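HhaI Restriction Endonuclease (Haemophilus parahaemolyticus, PDB 6UKF) cuts double-stranded DNA as a restriction endonuclease, probably at GCGC sites, and is captured here on its cognate DNA with calcium. Local coordinates at residues His51-Gln56 with Thr153-Lys158; Asn79-Lys84 with Ile117-Lys122; Ser111-Trp116 with Val230-Ser235; Glu145-Val150 with Asn238-Phe243. One frame throughout, in Å; residues are numbered along the deposited sequence. Where two conformers were deposited one is given.

How the interactions relate
Strand 228-236 is the hub of the arrangement: in a five-stranded antiparallel sheet it lies between strands 51-62 and 148-156. Interaction 1 spans it beside the bound DNA, joining strand 51-62 to the end of strand 148-156 and the residues after it. Interaction 3 packs helix 110-123 against it, centres about 10 Å from interaction 1. The same helix continues into interaction 2, about 9 Å from interaction 3 between centres, and carries Tyr120 to a DNA phosphate. Interaction 4, about 21 Å from interaction 1, ties the loop entering strand 148-156 to the link before helix 242-255. Along the chain, 2 nests inside 1, while 4 crosses 1 and 3 and follows 2, so distant segments converge on one DNA-binding sheet.

Interaction 1 (His51-Gln56 with Thr153-Lys158); sequences HSQCGQ and TYRIKK. With EDO (1,2-ethanediol), chain E; EDO (1,2-ethanediol), chain D; nucleotides of chain B.
Gln53 and Arg155 approach from opposite directions, the amide oxygen at the guanidinium edge, and Gln56 and Lys157 cross at about a right angle; these two polar pairs join strand 51-62 to the end of strand 148-156 and the residues that follow it. The backbones do not pair, since strand 228-236 runs between them, and the side chains bridge over its Ile231. In the first pair, Arg155 NH2 donates to Gln53 OE1 at 2.9 Å (N-H...O 157°), on a lone pair in the carbonyl plane. Amide and guanidinium planes lie only 15° apart. A water tightens this edge: it donates to Gln53 OE1 at 2.7 Å and accepts from Arg155 NE at 3.0 Å. In the second pair, Lys157 bends at its third and fourth torsions, which brings NZ 2.8 Å from Gln56 OE1. The loose side is at exposed His51, whose backbone N donates to O2 of an ethanediol, probably from the crystallisation liquor (3.0 Å). All four bridging side chains are buried against the DNA: Gln53 NE2 lies 3.4 Å from C6 of DA10 of chain B. Arg155 NH2 and Gln53 NE2 also hydrogen-bond modified side chains of the bound molecule, with a cation-pi contact to Arg155, which fixes the Gln53 amide. Gln56 NE2 grips the phosphate OP2 of DC7 of chain B, 2.8 Å away, whereas Lys157 NZ, also bonded to a guanine O6, is consistent with base recognition.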
# COMPACT_ATOMS: atom_id res chain seq x y z
N HIS A 51 -8.24 8.12 -5.49
CA HIS A 51 -7.08 8.73 -4.85
C HIS A 51 -6.39 7.65 -4.03
O HIS A 51 -6.89 7.26 -2.98
CB HIS A 51 -7.50 9.91 -3.98
CG HIS A 51 -8.26 10.96 -4.72
ND1 HIS A 51 -7.64 11.92 -5.49
CD2 HIS A 51 -9.59 11.18 -4.83
CE1 HIS A 51 -8.56 12.70 -6.03
NE2 HIS A 51 -9.75 12.28 -5.65
N SER A 52 -5.25 7.18 -4.53
CA SER A 52 -4.55 6.05 -3.96
C SER A 52 -3.05 6.30 -3.99
O SER A 52 -2.57 7.26 -4.60
CB SER A 52 -4.83 4.77 -4.75
OG SER A 52 -6.21 4.46 -4.78
N GLN A 53 -2.31 5.42 -3.34
CA GLN A 53 -0.87 5.32 -3.50
C GLN A 53 -0.59 4.09 -4.35
O GLN A 53 -1.50 3.30 -4.65
CB GLN A 53 -0.17 5.32 -2.15
CG GLN A 53 -0.41 6.65 -1.43
CD GLN A 53 0.16 6.71 -0.03
OE1 GLN A 53 1.19 7.34 0.20
NE2 GLN A 53 -0.51 6.06 0.91
N CYS A 54 0.62 4.01 -4.89
CA CYS A 54 0.87 3.07 -5.97
C CYS A 54 2.31 2.56 -6.02
O CYS A 54 2.95 2.57 -7.08
CB CYS A 54 0.43 3.70 -7.30
SG CYS A 54 -0.16 2.51 -8.51
N GLY A 55 2.85 2.15 -4.89
CA GLY A 55 4.18 1.56 -4.85
C GLY A 55 5.18 2.46 -4.13
O GLY A 55 4.98 3.66 -3.96
N GLN A 56 6.29 1.84 -3.71
CA GLN A 56 7.30 2.54 -2.94
C GLN A 56 8.62 1.78 -2.98
O GLN A 56 8.68 0.62 -3.38
CB GLN A 56 6.86 2.69 -1.48
CG GLN A 56 6.71 1.35 -0.76
CD GLN A 56 6.75 1.51 0.74
OE1 GLN A 56 5.79 1.98 1.34
NE2 GLN A 56 7.87 1.15 1.35
N THR A 153 6.84 11.37 -3.97
CA THR A 153 7.42 12.08 -2.84
C THR A 153 8.33 11.14 -2.06
O THR A 153 8.22 9.92 -2.15
CB THR A 153 6.34 12.68 -1.93
OG1 THR A 153 6.94 13.69 -1.10
CG2 THR A 153 5.71 11.61 -1.05
N TYR A 154 9.24 11.75 -1.31
CA TYR A 154 10.13 11.04 -0.39
C TYR A 154 9.72 11.46 1.01
O TYR A 154 9.82 12.64 1.37
CB TYR A 154 11.58 11.43 -0.67
CG TYR A 154 12.62 10.70 0.15
CD1 TYR A 154 12.67 9.31 0.19
CD2 TYR A 154 13.58 11.40 0.86
CE1 TYR A 154 13.64 8.65 0.93
CE2 TYR A 154 14.55 10.75 1.59
CZ TYR A 154 14.58 9.38 1.63
OH TYR A 154 15.56 8.75 2.36
N ARG A 155 9.23 10.50 1.80
CA ARG A 155 8.72 10.83 3.13
C ARG A 155 8.99 9.69 4.10
O ARG A 155 9.04 8.52 3.71
CB ARG A 155 7.22 11.14 3.11
CG ARG A 155 6.29 9.96 2.81
CD ARG A 155 4.84 10.44 2.81
NE ARG A 155 3.87 9.43 2.42
CZ ARG A 155 3.19 8.65 3.26
NH1 ARG A 155 3.39 8.74 4.57
NH2 ARG A 155 2.32 7.77 2.79
N ILE A 156 9.16 10.06 5.37
CA ILE A 156 9.17 9.08 6.44
C ILE A 156 7.82 8.40 6.49
O ILE A 156 6.78 9.06 6.56
CB ILE A 156 9.45 9.78 7.78
CG1 ILE A 156 10.84 10.41 7.78
CG2 ILE A 156 9.29 8.79 8.94
CD1 ILE A 156 11.09 11.32 8.98
N LYS A 157 7.82 7.07 6.45
CA LYS A 157 6.61 6.30 6.72
C LYS A 157 6.94 5.26 7.78
O LYS A 157 7.61 4.26 7.50
CB LYS A 157 6.00 5.68 5.47
CG LYS A 157 4.69 4.96 5.77
CD LYS A 157 3.82 4.76 4.53
CE LYS A 157 4.50 3.93 3.45
NZ LYS A 157 4.76 2.52 3.85
N LYS A 158 6.49 5.52 9.00
CA LYS A 158 6.67 4.59 10.11
C LYS A 158 6.23 3.19 9.70
O LYS A 158 5.22 3.02 9.01
CB LYS A 158 5.81 5.08 11.27
CG LYS A 158 6.00 4.34 12.57
CD LYS A 158 5.00 4.84 13.59
CE LYS A 158 5.16 4.17 14.93
NZ LYS A 158 4.09 4.60 15.88
C1 EDO E . -10.64 8.56 -1.15
O1 EDO E . -9.89 9.78 -1.27
C2 EDO E . -10.08 7.52 -2.12
O2 EDO E . -10.40 7.88 -3.47
C1 EDO D . 3.59 7.89 15.31
O1 EDO D . 4.56 7.57 16.33
C2 EDO D . 2.26 8.19 15.98
O2 EDO D . 1.68 6.96 16.43
P DA B 10 -5.96 1.90 -2.45
OP1 DA B 10 -7.23 1.75 -3.18
OP2 DA B 10 -4.68 1.58 -3.11
O5' DA B 10 -5.79 3.40 -1.92
C5' DA B 10 -6.92 4.15 -1.53
C4' DA B 10 -7.01 4.24 -0.02
O4' DA B 10 -5.79 4.84 0.51
C3' DA B 10 -8.15 5.08 0.52
O3' DA B 10 -8.66 4.46 1.68
C2' DA B 10 -7.50 6.44 0.78
C1' DA B 10 -6.10 6.03 1.21
N9 DA B 10 -5.05 7.00 0.90
C8 DA B 10 -4.84 7.64 -0.29
N7 DA B 10 -3.80 8.44 -0.28
C5 DA B 10 -3.29 8.30 1.00
C6 DA B 10 -2.19 8.89 1.65
N6 DA B 10 -1.37 9.76 1.05
N1 DA B 10 -1.95 8.54 2.93
C2 DA B 10 -2.77 7.66 3.52
N3 DA B 10 -3.84 7.04 3.02
C4 DA B 10 -4.04 7.41 1.74
P DC B 7 9.75 -1.82 -0.14
OP1 DC B 7 10.33 -2.45 -1.35
OP2 DC B 7 9.91 -0.37 0.11
O5' DC B 7 8.19 -2.16 -0.10
C5' DC B 7 7.79 -3.49 -0.37
C4' DC B 7 6.29 -3.65 -0.25
O4' DC B 7 5.92 -3.58 1.15
C3' DC B 7 5.46 -2.59 -0.98
O3' DC B 7 4.43 -3.24 -1.72
C2' DC B 7 4.92 -1.71 0.14
C1' DC B 7 4.81 -2.72 1.29
N1 DC B 7 4.85 -2.09 2.63
C2 DC B 7 3.86 -2.41 3.57
O2 DC B 7 2.98 -3.23 3.27
N3 DC B 7 3.90 -1.81 4.78
C4 DC B 7 4.87 -0.94 5.07
N4 DC B 7 4.87 -0.37 6.28
C5 DC B 7 5.88 -0.61 4.13
C6 DC B 7 5.83 -1.21 2.94
O HOH W 1 2.67 9.59 -0.32

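Interaction 2 (Asn79-Lys84 with Ile117-Lys122); sequences NPYTQK and IKEYYK. With nucleotides of chain B.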
# COMPACT_ATOMS: atom_id res chain seq x y z
N ASN A 79 15.25 -0.69 -11.10
CA ASN A 79 15.06 -0.57 -12.53
C ASN A 79 15.53 0.81 -12.98
O ASN A 79 15.89 1.66 -12.16
CB ASN A 79 13.59 -0.81 -12.91
CG ASN A 79 12.64 0.23 -12.36
OD1 ASN A 79 12.78 1.42 -12.64
ND2 ASN A 79 11.64 -0.21 -11.61
N PRO A 80 15.58 1.06 -14.30
CA PRO A 80 16.15 2.34 -14.76
C PRO A 80 15.44 3.56 -14.21
O PRO A 80 16.07 4.62 -14.06
CB PRO A 80 16.03 2.24 -16.29
CG PRO A 80 16.03 0.78 -16.56
CD PRO A 80 15.29 0.16 -15.42
N TYR A 81 14.15 3.44 -13.91
CA TYR A 81 13.40 4.58 -13.39
C TYR A 81 13.68 4.78 -11.91
O TYR A 81 13.78 5.92 -11.44
CB TYR A 81 11.92 4.38 -13.72
CG TYR A 81 11.80 3.93 -15.16
CD1 TYR A 81 12.02 4.82 -16.20
CD2 TYR A 81 11.54 2.61 -15.47
CE1 TYR A 81 11.95 4.41 -17.52
CE2 TYR A 81 11.47 2.18 -16.79
CZ TYR A 81 11.68 3.09 -17.81
OH TYR A 81 11.60 2.67 -19.12
N THR A 82 13.84 3.69 -11.16
CA THR A 82 14.41 3.79 -9.82
C THR A 82 15.72 4.57 -9.87
O THR A 82 15.96 5.47 -9.06
CB THR A 82 14.69 2.39 -9.26
OG1 THR A 82 13.60 1.51 -9.53
CG2 THR A 82 14.95 2.47 -7.76
N GLN A 83 16.59 4.22 -10.83
CA GLN A 83 17.90 4.85 -10.90
C GLN A 83 17.80 6.33 -11.21
O GLN A 83 18.54 7.14 -10.65
CB GLN A 83 18.76 4.12 -11.94
CG GLN A 83 19.44 2.88 -11.37
CD GLN A 83 19.83 1.86 -12.42
OE1 GLN A 83 19.57 2.04 -13.61
NE2 GLN A 83 20.45 0.78 -11.98
N LYS A 84 16.88 6.72 -12.10
CA LYS A 84 16.69 8.14 -12.39
C LYS A 84 16.26 8.90 -11.14
O LYS A 84 16.74 10.01 -10.88
CB LYS A 84 15.66 8.33 -13.50
CG LYS A 84 16.07 7.79 -14.86
CD LYS A 84 14.95 7.95 -15.87
CE LYS A 84 15.17 7.10 -17.11
NZ LYS A 84 16.50 7.32 -17.73
N ILE A 117 6.02 2.59 -12.26
CA ILE A 117 4.80 1.86 -11.93
C ILE A 117 4.60 0.70 -12.90
O ILE A 117 4.29 -0.42 -12.49
CB ILE A 117 3.61 2.84 -11.92
CG1 ILE A 117 3.68 3.73 -10.67
CG2 ILE A 117 2.27 2.09 -11.99
CD1 ILE A 117 2.68 4.87 -10.66
N LYS A 118 4.78 0.96 -14.19
CA LYS A 118 4.60 -0.11 -15.18
C LYS A 118 5.58 -1.25 -14.93
O LYS A 118 5.20 -2.42 -14.93
CB LYS A 118 4.75 0.45 -16.59
CG LYS A 118 3.59 1.32 -17.01
CD LYS A 118 3.80 1.92 -18.39
CE LYS A 118 2.58 2.71 -18.83
NZ LYS A 118 2.80 3.37 -20.15
N GLU A 119 6.86 -0.91 -14.75
CA GLU A 119 7.87 -1.93 -14.48
C GLU A 119 7.51 -2.73 -13.23
O GLU A 119 7.51 -3.97 -13.24
CB GLU A 119 9.23 -1.27 -14.28
CG GLU A 119 9.84 -0.67 -15.53
CD GLU A 119 10.64 -1.67 -16.35
OE1 GLU A 119 11.09 -2.68 -15.78
OE2 GLU A 119 10.81 -1.44 -17.56
N TYR A 120 7.19 -2.02 -12.15
CA TYR A 120 6.94 -2.68 -10.88
C TYR A 120 5.73 -3.61 -10.96
O TYR A 120 5.80 -4.78 -10.57
CB TYR A 120 6.73 -1.64 -9.78
CG TYR A 120 6.34 -2.24 -8.46
CD1 TYR A 120 7.24 -3.01 -7.74
CD2 TYR A 120 5.06 -2.06 -7.94
CE1 TYR A 120 6.89 -3.58 -6.54
CE2 TYR A 120 4.70 -2.63 -6.74
CZ TYR A 120 5.62 -3.38 -6.04
OH TYR A 120 5.28 -3.95 -4.84
N TYR A 121 4.61 -3.11 -11.49
CA TYR A 121 3.41 -3.94 -11.52
C TYR A 121 3.55 -5.08 -12.51
O TYR A 121 3.08 -6.19 -12.24
CB TYR A 121 2.17 -3.07 -11.71
CG TYR A 121 1.84 -2.37 -10.41
CD1 TYR A 121 1.17 -3.03 -9.40
CD2 TYR A 121 2.27 -1.08 -10.17
CE1 TYR A 121 0.90 -2.41 -8.20
CE2 TYR A 121 2.01 -0.45 -8.97
CZ TYR A 121 1.32 -1.12 -7.99
OH TYR A 121 1.06 -0.50 -6.79
N LYS A 122 4.22 -4.87 -13.64
CA LYS A 122 4.53 -5.99 -14.52
C LYS A 122 5.33 -7.06 -13.78
O LYS A 122 5.09 -8.26 -13.95
CB LYS A 122 5.29 -5.51 -15.75
CG LYS A 122 4.47 -4.70 -16.75
CD LYS A 122 5.37 -4.09 -17.81
CE LYS A 122 4.61 -3.18 -18.76
NZ LYS A 122 5.51 -2.55 -19.76
P DG B 8 3.29 -2.40 -2.48
OP1 DG B 8 3.03 -3.12 -3.75
OP2 DG B 8 3.65 -0.97 -2.51
O5' DG B 8 2.01 -2.60 -1.56
C5' DG B 8 1.45 -3.90 -1.44
C4' DG B 8 0.31 -3.91 -0.45
O4' DG B 8 0.81 -3.68 0.88
C3' DG B 8 -0.72 -2.81 -0.67
O3' DG B 8 -1.67 -3.23 -1.59
C2' DG B 8 -1.31 -2.61 0.72
C1' DG B 8 -0.12 -2.89 1.62
N9 DG B 8 0.61 -1.71 2.09
C8 DG B 8 1.71 -1.12 1.51
N7 DG B 8 2.18 -0.11 2.20
C5 DG B 8 1.35 -0.05 3.31
C6 DG B 8 1.37 0.84 4.42
O6 DG B 8 2.15 1.76 4.66
N1 DG B 8 0.35 0.55 5.32
C2 DG B 8 -0.58 -0.45 5.17
N2 DG B 8 -1.49 -0.58 6.15
N3 DG B 8 -0.61 -1.28 4.14
C4 DG B 8 0.38 -1.03 3.26
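Glu119 carries the whole contact from helix 110-123, facing Asn79 and Tyr81 at the start of helix 80-91. Taken in order, the segment begins with Ile117, whose side chain leaves this interface for Phe144, and Lys118, whose NZ forms a salt bridge with Glu145. The Glu119 side chain bends at its second torsion (chi2 -86°). CG meets the edge of the Tyr81 ring, 3.5 Å from CE2, while CB lies 3.7 Å from Asn79 ND2; no hydrogen bond crosses here, so the evidence is for van der Waals packing. The partner end is a capping box: Asn79 OD1 accepts from Thr82 N at 2.9 Å, the donor standing above the carbonyl plane, and Asn79 N returns a bond to Thr82 OG1 at 3.2 Å. This occupies OD1 and turns ND2 toward Glu119. Tyr120 comes next and points elsewhere, its CG opposite the backbone N (chi1 175°). Its ring stacks on Trp116, and OH donates to OP1 of DG8 in chain B at 2.6 Å, with that oxygen at the ring edge. Tyr121 then presents one face to Tyr120 CD2, 3.6 Å above its plane, and stands edge-to-face with Phe129, its OH 3.4 Å from Cys54 C of the sheet.

Interaction 3 (Ser111-Trp116 with Val230-Ser235); sequences SVFVNW and VIFSIS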
# COMPACT_ATOMS: atom_id res chain seq x y z
N SER A 111 6.40 10.85 -16.63
CA SER A 111 6.63 9.59 -17.33
C SER A 111 7.63 8.70 -16.61
O SER A 111 7.54 7.47 -16.70
CB SER A 111 7.11 9.87 -18.75
OG SER A 111 8.28 10.67 -18.73
N VAL A 112 8.60 9.29 -15.90
CA VAL A 112 9.52 8.47 -15.10
C VAL A 112 8.74 7.66 -14.08
O VAL A 112 9.00 6.46 -13.88
CB VAL A 112 10.58 9.36 -14.42
CG1 VAL A 112 11.43 8.53 -13.47
CG2 VAL A 112 11.44 10.05 -15.45
N PHE A 113 7.80 8.31 -13.40
CA PHE A 113 7.03 7.64 -12.36
C PHE A 113 6.06 6.64 -12.95
O PHE A 113 5.90 5.53 -12.42
CB PHE A 113 6.28 8.69 -11.55
CG PHE A 113 7.15 9.81 -11.05
CD1 PHE A 113 8.44 9.57 -10.59
CD2 PHE A 113 6.69 11.11 -11.05
CE1 PHE A 113 9.23 10.60 -10.13
CE2 PHE A 113 7.48 12.14 -10.60
CZ PHE A 113 8.75 11.89 -10.14
N VAL A 114 5.40 7.00 -14.06
CA VAL A 114 4.54 6.05 -14.75
C VAL A 114 5.34 4.82 -15.17
O VAL A 114 4.88 3.68 -15.04
CB VAL A 114 3.85 6.72 -15.95
CG1 VAL A 114 3.16 5.67 -16.81
CG2 VAL A 114 2.87 7.77 -15.47
N ASN A 115 6.55 5.04 -15.68
CA ASN A 115 7.36 3.91 -16.13
C ASN A 115 7.82 3.05 -14.95
O ASN A 115 7.88 1.82 -15.07
CB ASN A 115 8.54 4.39 -16.97
CG ASN A 115 8.12 4.80 -18.36
OD1 ASN A 115 7.16 4.26 -18.91
ND2 ASN A 115 8.85 5.73 -18.96
N TRP A 116 8.13 3.67 -13.81
CA TRP A 116 8.41 2.86 -12.63
C TRP A 116 7.21 1.99 -12.28
O TRP A 116 7.35 0.79 -12.02
CB TRP A 116 8.79 3.75 -11.43
CG TRP A 116 9.20 2.92 -10.25
CD1 TRP A 116 10.48 2.55 -9.92
CD2 TRP A 116 8.34 2.31 -9.28
NE1 TRP A 116 10.46 1.76 -8.79
CE2 TRP A 116 9.16 1.60 -8.38
CE3 TRP A 116 6.96 2.30 -9.08
CZ2 TRP A 116 8.65 0.90 -7.29
CZ3 TRP A 116 6.45 1.60 -8.00
CH2 TRP A 116 7.29 0.91 -7.12
N VAL A 230 10.63 6.57 -1.09
CA VAL A 230 9.99 7.10 -2.28
C VAL A 230 8.66 6.39 -2.44
O VAL A 230 8.60 5.16 -2.35
CB VAL A 230 10.90 6.87 -3.50
CG1 VAL A 230 10.20 7.30 -4.77
CG2 VAL A 230 12.21 7.62 -3.32
N ILE A 231 7.59 7.15 -2.65
CA ILE A 231 6.26 6.56 -2.69
C ILE A 231 5.41 7.35 -3.68
O ILE A 231 5.50 8.58 -3.76
CB ILE A 231 5.64 6.48 -1.27
CG1 ILE A 231 4.25 5.85 -1.31
CG2 ILE A 231 5.61 7.86 -0.61
CD1 ILE A 231 3.81 5.31 0.02
N PHE A 232 4.61 6.63 -4.44
CA PHE A 232 3.86 7.19 -5.55
C PHE A 232 2.40 7.39 -5.17
O PHE A 232 1.79 6.53 -4.53
CB PHE A 232 3.97 6.28 -6.77
CG PHE A 232 5.39 6.10 -7.23
CD1 PHE A 232 6.16 5.06 -6.76
CD2 PHE A 232 5.97 7.03 -8.08
CE1 PHE A 232 7.47 4.91 -7.16
CE2 PHE A 232 7.28 6.88 -8.48
CZ PHE A 232 8.04 5.82 -8.02
N SER A 233 1.85 8.53 -5.57
CA SER A 233 0.44 8.84 -5.40
C SER A 233 -0.20 8.99 -6.77
O SER A 233 0.42 9.50 -7.71
CB SER A 233 0.25 10.13 -4.60
OG SER A 233 0.66 9.94 -3.26
N ILE A 234 -1.44 8.53 -6.88
CA ILE A 234 -2.16 8.56 -8.15
C ILE A 234 -3.53 9.16 -7.92
O ILE A 234 -4.15 8.99 -6.86
CB ILE A 234 -2.24 7.17 -8.82
CG1 ILE A 234 -3.08 6.20 -7.99
CG2 ILE A 234 -0.84 6.62 -9.04
CD1 ILE A 234 -3.26 4.84 -8.65
N SER A 235 -4.01 9.89 -8.93
CA SER A 235 -5.34 10.49 -8.90
C SER A 235 -6.00 10.23 -10.24
O SER A 235 -5.45 10.58 -11.29
CB SER A 235 -5.24 12.00 -8.64
OG SER A 235 -6.53 12.56 -8.48
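Phe232 reaches out from strand 228-236 into the angle between Trp116 and Phe113, two residues on one side of helix 110-123, and the three rings form an aromatic cluster. The two helix residues take different first torsions. Trp116 sets CG opposite its backbone N (chi1 -175°), which turns one indole face to Phe232. Phe113 instead places CG opposite its carbonyl carbon, and Phe232 does likewise. Against the indole face Phe232 makes an offset stack: the centroid of the six-membered ring is 4.5 Å from that of Phe232 and the planes differ by 23°. The overlap is shifted toward one rim, where Phe232 CE1 sits 3.3 Å from Trp116 CE3. Phe113 meets the same ring from another direction. Its CG lies at the edge of Phe232, in the ring plane, and its CD1 is 3.6 Å from Phe232 CE2. With planes at 57° and centroids 5.8 Å apart, that pair is oblique. Beyond the cluster, Phe113 touches Val150 and Cys152 of strand 148-156, Trp116 meets Phe57 of strand 51-62, and Phe232 packs on Ile85 of helix 80-91, so helix 110-123 sits on three adjacent strands, with helix 80-91 against the middle one.

Interaction 4 (Glu145-Val150 with Asn238-Phe243); sequences EHYFNV and NNISLF. With EDO (1,2-ethanediol), chain G; PO4 (phosphate ion), chain Q.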
# COMPACT_ATOMS: atom_id res chain seq x y z
N GLU A 145 -0.94 5.67 -17.99
CA GLU A 145 -0.90 7.13 -17.99
C GLU A 145 -2.17 7.75 -18.55
O GLU A 145 -2.41 8.94 -18.32
CB GLU A 145 0.32 7.63 -18.77
CG GLU A 145 0.24 7.52 -20.29
CD GLU A 145 0.51 6.12 -20.82
OE1 GLU A 145 0.65 5.22 -20.06
OE2 GLU A 145 0.57 5.96 -22.14
N HIS A 146 -2.98 6.99 -19.28
CA HIS A 146 -4.23 7.51 -19.82
C HIS A 146 -5.32 7.60 -18.77
O HIS A 146 -6.38 8.18 -19.04
CB HIS A 146 -4.69 6.65 -20.99
CG HIS A 146 -3.74 6.66 -22.14
ND1 HIS A 146 -3.50 7.79 -22.90
CD2 HIS A 146 -2.96 5.68 -22.67
CE1 HIS A 146 -2.62 7.50 -23.84
NE2 HIS A 146 -2.28 6.23 -23.72
N TYR A 147 -5.10 7.05 -17.58
CA TYR A 147 -6.11 6.95 -16.55
C TYR A 147 -5.77 7.71 -15.28
O TYR A 147 -6.67 8.26 -14.64
CB TYR A 147 -6.36 5.48 -16.21
CG TYR A 147 -6.93 4.73 -17.38
CD1 TYR A 147 -6.10 4.14 -18.32
CD2 TYR A 147 -8.30 4.64 -17.57
CE1 TYR A 147 -6.62 3.47 -19.41
CE2 TYR A 147 -8.83 3.97 -18.65
CZ TYR A 147 -7.99 3.39 -19.57
OH TYR A 147 -8.52 2.72 -20.64
N PHE A 148 -4.50 7.74 -14.88
CA PHE A 148 -4.11 8.32 -13.61
C PHE A 148 -3.04 9.38 -13.80
O PHE A 148 -2.09 9.19 -14.57
CB PHE A 148 -3.55 7.25 -12.66
CG PHE A 148 -4.60 6.43 -11.98
CD1 PHE A 148 -5.28 6.93 -10.87
CD2 PHE A 148 -4.91 5.16 -12.43
CE1 PHE A 148 -6.25 6.17 -10.24
CE2 PHE A 148 -5.89 4.41 -11.80
CZ PHE A 148 -6.55 4.91 -10.71
N ASN A 149 -3.20 10.49 -13.09
CA ASN A 149 -2.10 11.41 -12.83
C ASN A 149 -1.25 10.83 -11.71
O ASN A 149 -1.76 10.18 -10.79
CB ASN A 149 -2.64 12.77 -12.40
CG ASN A 149 -3.47 13.44 -13.48
OD1 ASN A 149 -4.61 13.86 -13.24
ND2 ASN A 149 -2.91 13.54 -14.67
N VAL A 150 0.06 11.06 -11.79
CA VAL A 150 1.01 10.47 -10.85
C VAL A 150 1.92 11.54 -10.30
O VAL A 150 2.37 12.43 -11.03
CB VAL A 150 1.84 9.35 -11.52
CG1 VAL A 150 2.74 8.67 -10.48
CG2 VAL A 150 0.94 8.35 -12.21
N ASN A 238 -9.99 13.18 -14.75
CA ASN A 238 -11.35 13.59 -15.06
C ASN A 238 -11.67 13.55 -16.55
O ASN A 238 -12.84 13.73 -16.92
CB ASN A 238 -11.59 15.03 -14.57
CG ASN A 238 -11.57 15.16 -13.05
OD1 ASN A 238 -10.85 15.98 -12.50
ND2 ASN A 238 -12.37 14.34 -12.38
N ASN A 239 -10.68 13.32 -17.41
CA ASN A 239 -10.82 13.49 -18.86
C ASN A 239 -10.29 12.27 -19.62
O ASN A 239 -9.52 12.38 -20.57
CB ASN A 239 -10.09 14.74 -19.34
CG ASN A 239 -8.60 14.66 -19.12
OD1 ASN A 239 -8.12 13.77 -18.41
ND2 ASN A 239 -7.86 15.59 -19.71
N ILE A 240 -10.72 11.08 -19.20
CA ILE A 240 -10.22 9.85 -19.80
C ILE A 240 -10.80 9.69 -21.20
O ILE A 240 -12.01 9.81 -21.40
CB ILE A 240 -10.57 8.65 -18.92
CG1 ILE A 240 -9.94 8.81 -17.53
CG2 ILE A 240 -10.12 7.35 -19.57
CD1 ILE A 240 -10.48 7.83 -16.50
N SER A 241 -9.93 9.40 -22.18
CA SER A 241 -10.39 9.16 -23.54
C SER A 241 -11.33 7.96 -23.59
O SER A 241 -10.96 6.85 -23.18
CB SER A 241 -9.19 8.89 -24.45
OG SER A 241 -9.63 8.36 -25.69
N LEU A 242 -12.53 8.17 -24.12
CA LEU A 242 -13.46 7.06 -24.26
C LEU A 242 -13.00 6.06 -25.31
O LEU A 242 -13.37 4.88 -25.26
CB LEU A 242 -14.86 7.57 -24.61
CG LEU A 242 -15.52 8.53 -23.63
CD1 LEU A 242 -16.98 8.72 -24.00
CD2 LEU A 242 -15.37 8.06 -22.19
N PHE A 243 -12.19 6.51 -26.27
CA PHE A 243 -11.65 5.61 -27.28
C PHE A 243 -10.66 4.64 -26.65
O PHE A 243 -10.72 3.43 -26.89
CB PHE A 243 -11.00 6.44 -28.38
CG PHE A 243 -10.33 5.61 -29.43
CD1 PHE A 243 -11.07 5.00 -30.43
CD2 PHE A 243 -8.96 5.44 -29.42
CE1 PHE A 243 -10.46 4.24 -31.39
CE2 PHE A 243 -8.34 4.68 -30.38
CZ PHE A 243 -9.08 4.07 -31.37
C1 EDO G . -7.97 16.05 -13.97
O1 EDO G . -7.62 17.40 -14.05
C2 EDO G . -7.15 15.05 -14.68
O2 EDO G . -6.85 15.47 -15.98
P PO4 Q . -3.89 11.19 -22.06
O1 PO4 Q . -4.67 12.03 -21.07
O2 PO4 Q . -3.43 12.07 -23.20
O3 PO4 Q . -2.70 10.58 -21.38
O4 PO4 Q . -4.78 10.10 -22.60
O HOH W 2 -7.13 9.34 -21.48
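Ile240 turns CG1 opposite its carbonyl carbon (chi1 -60°), which leaves CG2 opposite the backbone N and directed at Tyr147; Tyr147, with chi1 -65°, swings its ring back to meet that methyl. The contact joins the loop entering strand 148-156 to the link that leads into the C-terminal helix 242-255, where Ser241 is the N-cap. The two side chains cross at about a right angle. Ile240 CG2 lies 3.7 Å from Tyr147 CE2, oblique to the ring, and 3.9 Å from His146 O. The Tyr147-Ile240 part is apolar packing, with Ile137 of strand 136-140 touching both side chains. The phenol end is held separately, since Tyr147 OH bonds Asp248 of the C-terminal helix. Polar groups lie beside this patch. The Ser241 cap is modest, OG accepting a weak bond from Phe243 N, though Ile244 N also donates to it. A phosphate ion, probably from the crystallisation liquor, sits at the edge of the His146 ring: ND1 donates to its O4 at 2.7 Å, nearly straight at 174°, and Lys237 NZ also bonds the ion. One water bridges the segments, accepting from Ser241 N at 2.9 Å and donating to His146 O at 2.8 Å and to phosphate O4 at 2.7 Å.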